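Local structure of SusD superfamily protein (Parabacteroides distasonis, 3OTN) at residues K433-D436 and E441-D444; E293-G298 and R414-C419; L129-G134 and M424-L429; V197-A202 and M428-K433. The protein probably binds nutrient glycans at the bacterial outer membrane, as SusD-family proteins do. All blocks are in the same frame, centred on the assembly; numbering follows the deposited sequence.

Interaction 1: residues K433-D436 and E441-D444; sequences KIRD and EYVD. With ACT (acetate ion), chain I.
Strands 433-435 and 442-444 pair as the two arms of a short antiparallel beta hairpin, which three backbone hydrogen bonds define. Ile434 and Val443 form the hydrogen-bonded pair: Ile434 N gives to Val443 O at 2.8 Å, and Val443 N gives back to Ile434 O at 2.9 Å. Past the strand end, Asp436 N still reaches Glu441 O over 2.9 Å.

Arg435 and Tyr442, a non-hydrogen-bonded pair, put their side chains on one face of the hairpin, where they make a CH-pi contact: Arg435 CG stands over the phenol ring, 4.1 Å from the Tyr442 centroid. The arginine chain runs on extended past the hydroxyl, and its guanidinium is turned 88° from the ring. Asp412 of helix 403-418 accepts from both Arg435 NE and Tyr442 OH, while an acetate ion, probably from the crystallisation liquor, takes NH1 and NH2 through one oxygen. With an alanine here instead of Arg435, the Asp412 carboxylate would probably lose this countercharge and one face of the tyrosine ring its cover.

At the opposite end lies a salt bridge. Bent at its second torsion (chi2 -82°), the Lys433 chain runs alongside Asp444, and NZ meets OD1 of Asp444 at 2.8 Å.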
loop_
_atom_site.group_PDB
_atom_site.type_symbol
_atom_site.label_atom_id
_atom_site.label_comp_id
_atom_site.label_asym_id
_atom_site.label_seq_id
_atom_site.Cartn_x
_atom_site.Cartn_y
_atom_site.Cartn_z
ATOM N N LYS A 433 -7.205 -5.282 -15.526
ATOM C CA LYS A 433 -8.242 -6.274 -15.280
ATOM C C LYS A 433 -8.852 -6.020 -13.910
ATOM O O LYS A 433 -8.152 -5.686 -12.961
ATOM C CB LYS A 433 -7.691 -7.708 -15.339
ATOM C CG LYS A 433 -7.070 -8.115 -16.679
ATOM C CD LYS A 433 -8.093 -8.536 -17.697
ATOM C CE LYS A 433 -7.413 -9.038 -18.972
ATOM N NZ LYS A 433 -8.472 -9.268 -19.981
ATOM N N ILE A 434 -10.165 -6.205 -13.815
ATOM C CA ILE A 434 -10.904 -6.098 -12.555
ATOM C C ILE A 434 -11.642 -7.432 -12.301
ATOM O O ILE A 434 -12.376 -7.944 -13.179
ATOM C CB ILE A 434 -11.921 -4.964 -12.652
ATOM C CG1 ILE A 434 -11.189 -3.610 -12.568
ATOM C CG2 ILE A 434 -12.995 -5.072 -11.564
ATOM C CD1 ILE A 434 -12.115 -2.400 -12.800
ATOM N N ARG A 435 -11.448 -7.990 -11.107
ATOM C CA ARG A 435 -12.156 -9.204 -10.739
ATOM C C ARG A 435 -13.644 -8.885 -10.490
ATOM O O ARG A 435 -13.973 -8.061 -9.654
ATOM C CB ARG A 435 -11.547 -9.836 -9.483
ATOM C CG ARG A 435 -12.013 -11.250 -9.245
ATOM C CD ARG A 435 -11.508 -11.804 -7.913
ATOM N NE ARG A 435 -11.676 -13.248 -7.881
ATOM C CZ ARG A 435 -12.799 -13.889 -7.573
ATOM N NH1 ARG A 435 -13.924 -13.237 -7.234
ATOM N NH2 ARG A 435 -12.797 -15.211 -7.599
ATOM N N ASP A 436 -14.529 -9.543 -11.227
ATOM C CA ASP A 436 -15.960 -9.393 -11.038
ATOM C C ASP A 436 -16.429 -10.276 -9.881
ATOM O O ASP A 436 -16.158 -11.475 -9.856
ATOM C CB ASP A 436 -16.728 -9.783 -12.311
ATOM C CG ASP A 436 -18.242 -9.630 -12.137
ATOM O OD1 ASP A 436 -18.707 -8.497 -11.927
ATOM O OD2 ASP A 436 -18.940 -10.648 -12.199
ATOM N N GLU A 441 -14.683 -13.734 -12.702
ATOM C CA GLU A 441 -13.908 -13.560 -13.922
ATOM C C GLU A 441 -13.160 -12.240 -13.912
ATOM O O GLU A 441 -13.625 -11.260 -13.338
ATOM C CB GLU A 441 -14.827 -13.647 -15.150
ATOM C CG GLU A 441 -15.520 -14.990 -15.245
ATOM C CD GLU A 441 -16.366 -15.139 -16.484
ATOM O OE1 GLU A 441 -16.560 -14.130 -17.208
ATOM O OE2 GLU A 441 -16.848 -16.271 -16.714
ATOM N N TYR A 442 -11.999 -12.228 -14.567
ATOM C CA TYR A 442 -11.202 -11.040 -14.717
ATOM C C TYR A 442 -11.657 -10.347 -15.994
ATOM O O TYR A 442 -11.491 -10.880 -17.089
ATOM C CB TYR A 442 -9.690 -11.375 -14.651
ATOM C CG TYR A 442 -9.299 -11.695 -13.227
ATOM C CD1 TYR A 442 -8.876 -10.685 -12.347
ATOM C CD2 TYR A 442 -9.436 -12.992 -12.722
ATOM C CE1 TYR A 442 -8.585 -10.968 -11.050
ATOM C CE2 TYR A 442 -9.158 -13.282 -11.401
ATOM C CZ TYR A 442 -8.732 -12.272 -10.572
ATOM O OH TYR A 442 -8.460 -12.537 -9.277
ATOM N N VAL A 443 -12.295 -9.187 -15.848
ATOM C CA VAL A 443 -12.855 -8.460 -16.986
ATOM C C VAL A 443 -11.974 -7.242 -17.247
ATOM O O VAL A 443 -11.227 -6.821 -16.375
ATOM C CB VAL A 443 -14.341 -8.070 -16.765
ATOM C CG1 VAL A 443 -15.154 -9.282 -16.319
ATOM C CG2 VAL A 443 -14.475 -6.999 -15.717
ATOM N N ASP A 444 -12.038 -6.688 -18.457
ATOM C CA ASP A 444 -11.226 -5.536 -18.773
ATOM C C ASP A 444 -11.624 -4.356 -17.919
ATOM O O ASP A 444 -12.819 -4.112 -17.692
ATOM C CB ASP A 444 -11.345 -5.151 -20.240
ATOM C CG ASP A 444 -10.666 -6.138 -21.150
ATOM O OD1 ASP A 444 -9.907 -7.011 -20.660
ATOM O OD2 ASP A 444 -10.906 -6.020 -22.359
HETATM C C ACT I . -16.698 -16.159 -7.103
HETATM O O ACT I . -15.817 -15.422 -6.594
HETATM O OXT ACT I . -17.802 -15.617 -7.250
HETATM C CH3 ACT I . -16.494 -17.586 -7.533
#

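Interaction 2: residues E293-G298 and R414-C419; sequences ESFEKG and RYFDLC
Phe295 and Phe416 slide past one another in opposite directions, with ring centroids 4.5 Å apart and planes inclined at 42°, an oblique pairing that is neither a stack nor an edge-to-face contact. The two rings play unequal parts. Phe416 sets its CD1 over the middle of the Phe295 ring, 3.4 Å above that plane, so one corner of the helix residue presses on the face of the loop residue. In return, Phe295 CE2 comes within 3.6 Å of Phe416 CB, at the root of the side chain. Phe416 reaches its partner with CG anti to its own carbonyl carbon (chi1 -62°), directed from the helix toward the loop.

The contact thus fastens the loop that follows helix 289-292 to the C-terminal part of helix 403-418, across 115 intervening residues of this SusD-family chain. Ser294 adds a polar atom at the rim: its OG lies in the plane of the Phe416 ring, 3.6 Å from CE1 of Phe416, while hydrogen-bonding to Phe291 O. The Phe295 edge is met near its plane by the sulfur of Cys419, with CZ of Phe295 and SG of Cys419 4.5 Å apart. Beside the Phe295 ring, the carbonyl oxygen of Phe416 is buried without a polar partner in the model; the nearest Phe295 atom, CE2, is 3.6 Å from this O.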
loop_
_atom_site.group_PDB
_atom_site.type_symbol
_atom_site.label_atom_id
_atom_site.label_comp_id
_atom_site.label_asym_id
_atom_site.label_seq_id
_atom_site.Cartn_x
_atom_site.Cartn_y
_atom_site.Cartn_z
ATOM N N GLU A 293 -18.965 -11.809 -0.081
ATOM C CA GLU A 293 -19.651 -13.040 -0.489
ATOM C C GLU A 293 -18.982 -13.735 -1.694
ATOM O O GLU A 293 -19.419 -14.802 -2.067
ATOM C CB GLU A 293 -21.144 -12.751 -0.707
ATOM C CG GLU A 293 -21.760 -12.341 0.656
ATOM C CD GLU A 293 -23.233 -12.025 0.654
ATOM O OE1 GLU A 293 -23.833 -11.962 -0.436
ATOM O OE2 GLU A 293 -23.771 -11.858 1.782
ATOM N N SER A 294 -17.927 -13.128 -2.271
ATOM C CA SER A 294 -17.157 -13.711 -3.393
ATOM C C SER A 294 -16.063 -14.700 -2.998
ATOM O O SER A 294 -15.522 -15.390 -3.863
ATOM C CB SER A 294 -16.514 -12.605 -4.253
ATOM O OG SER A 294 -15.392 -11.982 -3.655
ATOM N N PHE A 295 -15.696 -14.727 -1.715
ATOM C CA PHE A 295 -14.700 -15.664 -1.208
ATOM C C PHE A 295 -15.223 -17.096 -1.336
ATOM O O PHE A 295 -16.410 -17.331 -1.219
ATOM C CB PHE A 295 -14.377 -15.418 0.269
ATOM C CG PHE A 295 -13.503 -14.220 0.528
ATOM C CD1 PHE A 295 -13.982 -12.932 0.327
ATOM C CD2 PHE A 295 -12.229 -14.382 1.086
ATOM C CE1 PHE A 295 -13.191 -11.829 0.603
ATOM C CE2 PHE A 295 -11.433 -13.282 1.364
ATOM C CZ PHE A 295 -11.910 -12.009 1.131
ATOM N N GLU A 296 -14.300 -18.029 -1.521
ATOM C CA GLU A 296 -14.602 -19.439 -1.635
ATOM C C GLU A 296 -15.362 -19.912 -0.377
ATOM O O GLU A 296 -15.124 -19.411 0.744
ATOM C CB GLU A 296 -13.285 -20.198 -1.828
ATOM C CG GLU A 296 -13.391 -21.579 -2.491
ATOM C CD GLU A 296 -12.021 -22.152 -2.835
ATOM O OE1 GLU A 296 -11.092 -21.377 -3.205
ATOM O OE2 GLU A 296 -11.869 -23.388 -2.747
ATOM N N LYS A 297 -16.316 -20.821 -0.567
ATOM C CA LYS A 297 -17.074 -21.414 0.551
ATOM C C LYS A 297 -16.098 -22.047 1.530
ATOM O O LYS A 297 -15.129 -22.675 1.108
ATOM C CB LYS A 297 -18.078 -22.459 0.043
ATOM C CG LYS A 297 -19.158 -22.844 1.072
ATOM N N GLY A 298 -16.295 -21.827 2.829
ATOM C CA GLY A 298 -15.375 -22.371 3.846
ATOM C C GLY A 298 -14.036 -21.643 4.040
ATOM O O GLY A 298 -13.145 -22.113 4.786
ATOM N N ARG A 414 -4.283 -12.637 -4.211
ATOM C CA ARG A 414 -3.948 -11.254 -3.980
ATOM C C ARG A 414 -5.188 -10.480 -3.507
ATOM O O ARG A 414 -5.102 -9.705 -2.553
ATOM C CB ARG A 414 -3.343 -10.607 -5.216
ATOM C CG ARG A 414 -1.923 -11.129 -5.526
ATOM C CD ARG A 414 -1.281 -10.329 -6.671
ATOM N NE ARG A 414 -1.012 -8.983 -6.198
ATOM C CZ ARG A 414 -0.003 -8.640 -5.419
ATOM N NH1 ARG A 414 0.931 -9.516 -5.073
ATOM N NH2 ARG A 414 0.099 -7.390 -5.009
ATOM N N TYR A 415 -6.319 -10.661 -4.196
ATOM C CA TYR A 415 -7.546 -9.991 -3.799
ATOM C C TYR A 415 -7.962 -10.452 -2.388
ATOM O O TYR A 415 -8.230 -9.636 -1.505
ATOM C CB TYR A 415 -8.700 -10.284 -4.759
ATOM C CG TYR A 415 -8.761 -9.382 -5.992
ATOM C CD1 TYR A 415 -7.794 -9.455 -6.996
ATOM C CD2 TYR A 415 -9.823 -8.504 -6.178
ATOM C CE1 TYR A 415 -7.876 -8.669 -8.154
ATOM C CE2 TYR A 415 -9.911 -7.719 -7.313
ATOM C CZ TYR A 415 -8.959 -7.807 -8.297
ATOM O OH TYR A 415 -9.072 -7.001 -9.392
ATOM N N PHE A 416 -7.994 -11.762 -2.192
ATOM C CA PHE A 416 -8.533 -12.321 -0.968
ATOM C C PHE A 416 -7.641 -12.128 0.247
ATOM O O PHE A 416 -8.170 -11.874 1.341
ATOM C CB PHE A 416 -8.899 -13.779 -1.128
ATOM C CG PHE A 416 -9.996 -14.038 -2.180
ATOM C CD1 PHE A 416 -11.170 -13.271 -2.216
ATOM C CD2 PHE A 416 -9.862 -15.068 -3.078
ATOM C CE1 PHE A 416 -12.169 -13.537 -3.176
ATOM C CE2 PHE A 416 -10.857 -15.342 -4.036
ATOM C CZ PHE A 416 -12.006 -14.571 -4.070
ATOM N N ASP A 417 -6.333 -12.291 0.080
ATOM C CA ASP A 417 -5.389 -12.228 1.197
ATOM C C ASP A 417 -4.908 -10.817 1.500
ATOM O O ASP A 417 -4.694 -10.469 2.674
ATOM C CB ASP A 417 -4.169 -13.133 0.961
ATOM C CG ASP A 417 -3.801 -13.942 2.184
ATOM O OD1 ASP A 417 -4.696 -14.693 2.617
ATOM O OD2 ASP A 417 -2.662 -13.813 2.717
ATOM N N LEU A 418 -4.723 -10.015 0.449
ATOM C CA LEU A 418 -4.234 -8.645 0.611
ATOM C C LEU A 418 -5.309 -7.539 0.572
ATOM O O LEU A 418 -4.985 -6.360 0.438
ATOM C CB LEU A 418 -3.152 -8.367 -0.439
ATOM C CG LEU A 418 -2.082 -9.474 -0.560
ATOM C CD1 LEU A 418 -1.112 -9.131 -1.688
ATOM C CD2 LEU A 418 -1.345 -9.628 0.776
ATOM N N CYS A 419 -6.584 -7.891 0.684
ATOM C CA CYS A 419 -7.624 -6.881 0.574
ATOM C C CYS A 419 -7.481 -5.768 1.607
ATOM O O CYS A 419 -7.161 -6.033 2.760
ATOM C CB CYS A 419 -9.019 -7.497 0.711
ATOM S SG CYS A 419 -9.272 -8.552 2.195
#

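Interaction 3: residues L129-G134 and M424-L429; sequences LVRIFG and MWFDML
The guanidinium of Arg131 lies flat on one face of the Phe426 ring, its centre 3.7 Å from that of the ring and the planes only 20° apart, while Ile132 CG1 stands at the ring edge, 4.0 Å from Phe426 CE1. This cation-pi stack joins two crossing helices, 108-133 and 424-431, of the helix-rich SusD fold; the axes of their contacting segments approach to 10.9 Å at an angle of 72°.

The overlap is shifted toward the rim. CZ of Arg131 sits off the ring centre, and NH1 of Arg131 is 3.2 Å from Phe426 CD2. The aliphatic part contributes too, since CD of Arg131 makes a CH-pi contact over the same face, 4.2 Å from the Phe426 centroid. A bend at chi3 (-65°) turns the arginine chain, which crosses the phenylalanine side chain at about a right angle.

Arg131 NE is hydrogen-bonded to Phe127 O, one turn back in its own helix, and this bond would limit rotation of the group over the ring. Phe127 and Tyr128 make further cation-pi contacts with it, whereas the ion pair with Asp196 is long and weak. One turn beyond Phe426, Leu429 brings its CD1 methyl to 3.5 Å from the backbone oxygen of Arg131.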
loop_
_atom_site.group_PDB
_atom_site.type_symbol
_atom_site.label_atom_id
_atom_site.label_comp_id
_atom_site.label_asym_id
_atom_site.label_seq_id
_atom_site.Cartn_x
_atom_site.Cartn_y
_atom_site.Cartn_z
ATOM N N LEU A 129 4.036 8.042 -6.768
ATOM C CA LEU A 129 3.651 9.150 -7.660
ATOM C C LEU A 129 3.320 8.713 -9.092
ATOM O O LEU A 129 2.259 9.102 -9.651
ATOM C CB LEU A 129 4.713 10.233 -7.692
ATOM C CG LEU A 129 4.817 11.117 -6.467
ATOM C CD1 LEU A 129 6.113 11.942 -6.645
ATOM C CD2 LEU A 129 3.596 12.052 -6.362
ATOM N N VAL A 130 4.167 7.892 -9.691
ATOM C CA VAL A 130 3.938 7.510 -11.098
ATOM C C VAL A 130 2.733 6.615 -11.260
ATOM O O VAL A 130 2.037 6.720 -12.272
ATOM C CB VAL A 130 5.184 6.859 -11.837
ATOM C CG1 VAL A 130 6.330 7.877 -11.996
ATOM C CG2 VAL A 130 5.645 5.589 -11.151
ATOM N N ARG A 131 2.466 5.750 -10.279
ATOM C CA ARG A 131 1.310 4.831 -10.346
ATOM C C ARG A 131 -0.025 5.548 -10.157
ATOM O O ARG A 131 -0.999 5.186 -10.798
ATOM C CB ARG A 131 1.444 3.710 -9.318
ATOM C CG ARG A 131 2.506 2.682 -9.731
ATOM C CD ARG A 131 2.571 1.522 -8.781
ATOM N NE ARG A 131 3.008 1.945 -7.458
ATOM C CZ ARG A 131 2.976 1.175 -6.382
ATOM N NH1 ARG A 131 2.537 -0.082 -6.454
ATOM N NH2 ARG A 131 3.398 1.669 -5.229
ATOM N N ILE A 132 -0.023 6.568 -9.306
ATOM C CA ILE A 132 -1.209 7.353 -8.965
ATOM C C ILE A 132 -1.525 8.376 -10.042
ATOM O O ILE A 132 -2.676 8.468 -10.467
ATOM C CB ILE A 132 -1.041 8.060 -7.562
ATOM C CG1 ILE A 132 -0.978 7.000 -6.467
ATOM C CG2 ILE A 132 -2.212 9.054 -7.260
ATOM C CD1 ILE A 132 -0.560 7.522 -5.056
ATOM N N PHE A 133 -0.501 9.137 -10.466
ATOM C CA PHE A 133 -0.668 10.302 -11.325
ATOM C C PHE A 133 -0.110 10.193 -12.711
ATOM O O PHE A 133 -0.363 11.088 -13.519
ATOM C CB PHE A 133 0.025 11.523 -10.668
ATOM C CG PHE A 133 -0.517 11.868 -9.304
ATOM C CD1 PHE A 133 -1.744 12.511 -9.173
ATOM C CD2 PHE A 133 0.224 11.613 -8.165
ATOM C CE1 PHE A 133 -2.251 12.845 -7.932
ATOM C CE2 PHE A 133 -0.266 11.946 -6.910
ATOM C CZ PHE A 133 -1.502 12.564 -6.788
ATOM N N GLY A 134 0.701 9.169 -12.994
ATOM C CA GLY A 134 1.263 9.002 -14.323
ATOM C C GLY A 134 2.510 9.852 -14.463
ATOM O O GLY A 134 3.386 9.785 -13.615
HETATM N N MSE A 424 -4.633 -3.642 -4.170
HETATM C CA MSE A 424 -5.589 -4.056 -5.177
HETATM C C MSE A 424 -5.708 -3.020 -6.326
HETATM O O MSE A 424 -5.758 -3.397 -7.511
HETATM C CB MSE A 424 -6.949 -4.306 -4.497
HETATM C CG MSE A 424 -8.029 -4.811 -5.380
HETATM SE SE MSE A 424 -9.725 -4.903 -4.409
HETATM C CE MSE A 424 -9.330 -6.482 -3.297
ATOM N N TRP A 425 -5.795 -1.733 -5.983
ATOM C CA TRP A 425 -5.966 -0.695 -7.014
ATOM C C TRP A 425 -4.752 -0.729 -7.975
ATOM O O TRP A 425 -4.918 -0.761 -9.187
ATOM C CB TRP A 425 -6.150 0.696 -6.418
ATOM C CG TRP A 425 -6.389 1.752 -7.469
ATOM C CD1 TRP A 425 -5.576 2.785 -7.760
ATOM C CD2 TRP A 425 -7.465 1.811 -8.409
ATOM N NE1 TRP A 425 -6.086 3.522 -8.789
ATOM C CE2 TRP A 425 -7.251 2.951 -9.209
ATOM C CE3 TRP A 425 -8.582 1.027 -8.645
ATOM C CZ2 TRP A 425 -8.117 3.315 -10.233
ATOM C CZ3 TRP A 425 -9.439 1.373 -9.655
ATOM C CH2 TRP A 425 -9.205 2.513 -10.438
ATOM N N PHE A 426 -3.558 -0.773 -7.407
ATOM C CA PHE A 426 -2.326 -0.900 -8.207
ATOM C C PHE A 426 -2.289 -2.192 -9.067
ATOM O O PHE A 426 -1.881 -2.142 -10.229
ATOM C CB PHE A 426 -1.083 -0.828 -7.314
ATOM C CG PHE A 426 -0.856 0.535 -6.664
ATOM C CD1 PHE A 426 -1.122 1.717 -7.337
ATOM C CD2 PHE A 426 -0.369 0.605 -5.368
ATOM C CE1 PHE A 426 -0.888 2.960 -6.731
ATOM C CE2 PHE A 426 -0.129 1.817 -4.756
ATOM C CZ PHE A 426 -0.386 3.003 -5.435
ATOM N N ASP A 427 -2.747 -3.319 -8.519
ATOM C CA ASP A 427 -2.910 -4.549 -9.348
ATOM C C ASP A 427 -3.852 -4.332 -10.567
ATOM O O ASP A 427 -3.550 -4.722 -11.704
ATOM C CB ASP A 427 -3.483 -5.704 -8.521
ATOM C CG ASP A 427 -2.520 -6.266 -7.520
ATOM O OD1 ASP A 427 -1.323 -5.886 -7.454
ATOM O OD2 ASP A 427 -2.985 -7.162 -6.776
HETATM N N MSE A 428 -4.976 -3.691 -10.316
HETATM C CA MSE A 428 -5.935 -3.383 -11.364
HETATM C C MSE A 428 -5.314 -2.508 -12.471
HETATM O O MSE A 428 -5.558 -2.741 -13.650
HETATM C CB MSE A 428 -7.202 -2.736 -10.782
HETATM C CG MSE A 428 -8.027 -3.658 -9.893
HETATM SE SE MSE A 428 -9.491 -2.667 -9.067
HETATM C CE MSE A 428 -10.502 -4.093 -8.182
ATOM N N LEU A 429 -4.502 -1.530 -12.092
ATOM C CA LEU A 429 -3.881 -0.631 -13.072
ATOM C C LEU A 429 -2.812 -1.352 -13.923
ATOM O O LEU A 429 -2.736 -1.133 -15.135
ATOM C CB LEU A 429 -3.260 0.577 -12.370
ATOM C CG LEU A 429 -4.234 1.553 -11.666
ATOM C CD1 LEU A 429 -3.453 2.744 -11.108
ATOM C CD2 LEU A 429 -5.395 2.046 -12.613
#

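Interaction 4: residues V197-A202 and M428-K433; sequences VYLTYA and MLRTRK
The interface between helices 187-202 and 424-431 buries Arg430 against Leu199 and Thr200. Leu199 lies over one face of the arginine head: its CD2 stands above the centre of the Arg430 guanidinium, 3.6 Å from the plane, and its CG is 3.7 Å from Arg430 NH1. Thr200 meets the shaft instead, crossing it at about a right angle, with OG1 3.7 Å from Arg430 CD; that hydroxyl is hydrogen-bonded to Asp196 O within its own helix.

The two helices belong to the helix-rich SusD fold, and their direct side-chain contact here is van der Waals, supplemented by one water bridge. The water donates to Leu199 O at 2.8 Å and accepts from Arg430 NH1 at 3.0 Å, lying in the guanidinium plane. Arg430 starts with CG wedged between its backbone N and carbonyl carbon (chi1 71°), then extends as far as NE. Its charge is matched by Glu369 at NH1 and by Asp427 at NH2, a pairing that probably favours burial of the cation. A leucine in place of Arg430 would probably leave Glu369 and Asp427 short of a countercharge and the water on Leu199 O without the N-H it accepts. Just beyond, Thr431 OG1 takes the N-H of Lys433 in an ST turn, 3.2 Å from Lys433 N.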
loop_
_atom_site.group_PDB
_atom_site.type_symbol
_atom_site.label_atom_id
_atom_site.label_comp_id
_atom_site.label_asym_id
_atom_site.label_seq_id
_atom_site.Cartn_x
_atom_site.Cartn_y
_atom_site.Cartn_z
ATOM N N VAL A 197 8.482 -2.915 -8.665
ATOM C CA VAL A 197 8.836 -2.005 -9.751
ATOM C C VAL A 197 8.931 -2.727 -11.097
ATOM O O VAL A 197 8.293 -2.339 -12.052
ATOM C CB VAL A 197 10.134 -1.215 -9.434
ATOM C CG1 VAL A 197 10.694 -0.532 -10.675
ATOM C CG2 VAL A 197 9.841 -0.194 -8.294
ATOM N N TYR A 198 9.705 -3.794 -11.151
ATOM C CA TYR A 198 9.860 -4.548 -12.380
ATOM C C TYR A 198 8.596 -5.287 -12.842
ATOM O O TYR A 198 8.312 -5.323 -14.036
ATOM C CB TYR A 198 11.004 -5.537 -12.203
ATOM C CG TYR A 198 12.393 -4.960 -12.330
ATOM C CD1 TYR A 198 12.714 -4.018 -13.332
ATOM C CD2 TYR A 198 13.432 -5.469 -11.573
ATOM C CE1 TYR A 198 14.011 -3.566 -13.513
ATOM C CE2 TYR A 198 14.743 -5.008 -11.750
ATOM C CZ TYR A 198 15.034 -4.068 -12.706
ATOM O OH TYR A 198 16.357 -3.653 -12.895
ATOM N N LEU A 199 7.829 -5.849 -11.894
ATOM C CA LEU A 199 6.548 -6.464 -12.213
ATOM C C LEU A 199 5.597 -5.442 -12.848
ATOM O O LEU A 199 4.938 -5.746 -13.851
ATOM C CB LEU A 199 5.901 -7.072 -10.960
ATOM C CG LEU A 199 4.518 -7.712 -11.093
ATOM C CD1 LEU A 199 4.518 -8.828 -12.128
ATOM C CD2 LEU A 199 4.015 -8.173 -9.654
ATOM N N THR A 200 5.548 -4.238 -12.283
ATOM C CA THR A 200 4.698 -3.143 -12.783
ATOM C C THR A 200 5.178 -2.639 -14.134
ATOM O O THR A 200 4.369 -2.412 -15.038
ATOM C CB THR A 200 4.615 -1.976 -11.756
ATOM O OG1 THR A 200 4.205 -2.496 -10.482
ATOM C CG2 THR A 200 3.597 -0.892 -12.176
ATOM N N TYR A 201 6.495 -2.478 -14.276
ATOM C CA TYR A 201 7.116 -2.072 -15.550
ATOM C C TYR A 201 6.748 -2.999 -16.688
ATOM O O TYR A 201 6.543 -2.550 -17.813
ATOM C CB TYR A 201 8.631 -2.024 -15.382
ATOM C CG TYR A 201 9.411 -1.210 -16.388
ATOM C CD1 TYR A 201 9.585 -1.656 -17.686
ATOM C CD2 TYR A 201 10.033 -0.024 -16.022
ATOM C CE1 TYR A 201 10.329 -0.942 -18.600
ATOM C CE2 TYR A 201 10.810 0.693 -16.936
ATOM C CZ TYR A 201 10.948 0.229 -18.223
ATOM O OH TYR A 201 11.699 0.897 -19.150
ATOM N N ALA A 202 6.636 -4.293 -16.394
ATOM C CA ALA A 202 6.208 -5.283 -17.379
ATOM C C ALA A 202 4.716 -5.178 -17.709
ATOM O O ALA A 202 4.300 -5.551 -18.805
ATOM C CB ALA A 202 6.535 -6.703 -16.916
HETATM N N MSE A 428 -4.976 -3.691 -10.316
HETATM C CA MSE A 428 -5.935 -3.383 -11.364
HETATM C C MSE A 428 -5.314 -2.508 -12.471
HETATM O O MSE A 428 -5.558 -2.741 -13.650
HETATM C CB MSE A 428 -7.202 -2.736 -10.782
HETATM C CG MSE A 428 -8.027 -3.658 -9.893
HETATM SE SE MSE A 428 -9.491 -2.667 -9.067
HETATM C CE MSE A 428 -10.502 -4.093 -8.182
ATOM N N LEU A 429 -4.502 -1.530 -12.092
ATOM C CA LEU A 429 -3.881 -0.631 -13.072
ATOM C C LEU A 429 -2.812 -1.352 -13.923
ATOM O O LEU A 429 -2.736 -1.133 -15.135
ATOM C CB LEU A 429 -3.260 0.577 -12.370
ATOM C CG LEU A 429 -4.234 1.553 -11.666
ATOM C CD1 LEU A 429 -3.453 2.744 -11.108
ATOM C CD2 LEU A 429 -5.395 2.046 -12.613
ATOM N N ARG A 430 -1.997 -2.204 -13.307
ATOM C CA ARG A 430 -0.922 -2.866 -14.045
ATOM C C ARG A 430 -1.388 -4.042 -14.904
ATOM O O ARG A 430 -0.739 -4.340 -15.904
ATOM C CB ARG A 430 0.272 -3.238 -13.133
ATOM C CG ARG A 430 0.022 -4.336 -12.172
ATOM C CD ARG A 430 1.242 -4.564 -11.274
ATOM N NE ARG A 430 0.858 -5.486 -10.224
ATOM C CZ ARG A 430 0.648 -6.792 -10.413
ATOM N NH1 ARG A 430 0.853 -7.374 -11.610
ATOM N NH2 ARG A 430 0.241 -7.527 -9.402
ATOM N N THR A 431 -2.515 -4.666 -14.551
ATOM C CA THR A 431 -3.096 -5.725 -15.366
ATOM C C THR A 431 -4.182 -5.185 -16.309
ATOM O O THR A 431 -4.483 -5.821 -17.303
ATOM C CB THR A 431 -3.724 -6.838 -14.496
ATOM O OG1 THR A 431 -4.812 -6.321 -13.706
ATOM C CG2 THR A 431 -2.696 -7.441 -13.575
ATOM N N ARG A 432 -4.768 -4.024 -15.988
ATOM C CA ARG A 432 -6.002 -3.500 -16.635
ATOM C C ARG A 432 -7.115 -4.559 -16.643
ATOM O O ARG A 432 -7.852 -4.691 -17.615
ATOM C CB ARG A 432 -5.729 -2.912 -18.028
ATOM C CG ARG A 432 -4.968 -1.585 -17.892
ATOM C CD ARG A 432 -4.758 -0.862 -19.163
ATOM N NE ARG A 432 -3.846 0.266 -18.943
ATOM C CZ ARG A 432 -3.353 1.021 -19.922
ATOM N NH1 ARG A 432 -3.686 0.777 -21.177
ATOM N NH2 ARG A 432 -2.512 2.014 -19.659
ATOM N N LYS A 433 -7.205 -5.282 -15.526
ATOM C CA LYS A 433 -8.242 -6.274 -15.280
ATOM C C LYS A 433 -8.852 -6.020 -13.910
ATOM O O LYS A 433 -8.152 -5.686 -12.961
ATOM C CB LYS A 433 -7.691 -7.708 -15.339
ATOM C CG LYS A 433 -7.070 -8.115 -16.679
ATOM C CD LYS A 433 -8.093 -8.536 -17.697
ATOM C CE LYS A 433 -7.413 -9.038 -18.972
ATOM N NZ LYS A 433 -8.472 -9.268 -19.981
HETATM O O HOH W 1 2.211 -6.388 -14.038
#

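In the fold
Helix 424-431 is the common element: interactions 3 and 4 both use it, share Met428 and Leu429, and have centres about 8 Å apart. It passes almost directly into strand 433-435, so interaction 1 follows in the chain, its centre about 14 Å from that of interaction 4. Interaction 2, on the preceding helix 403-418, is nested within the long loops closed by interactions 3 and 4, its centre about 21 Å from each of theirs. Arg414 and Asp427 form a salt bridge between these consecutive helices, and Tyr415 OH probably hydrogen-bonds to Arg435 N of the hairpin. Residues 414-444 thereby connect helices 108-133 and 187-202 of the N-terminal half with the loop at 293-298.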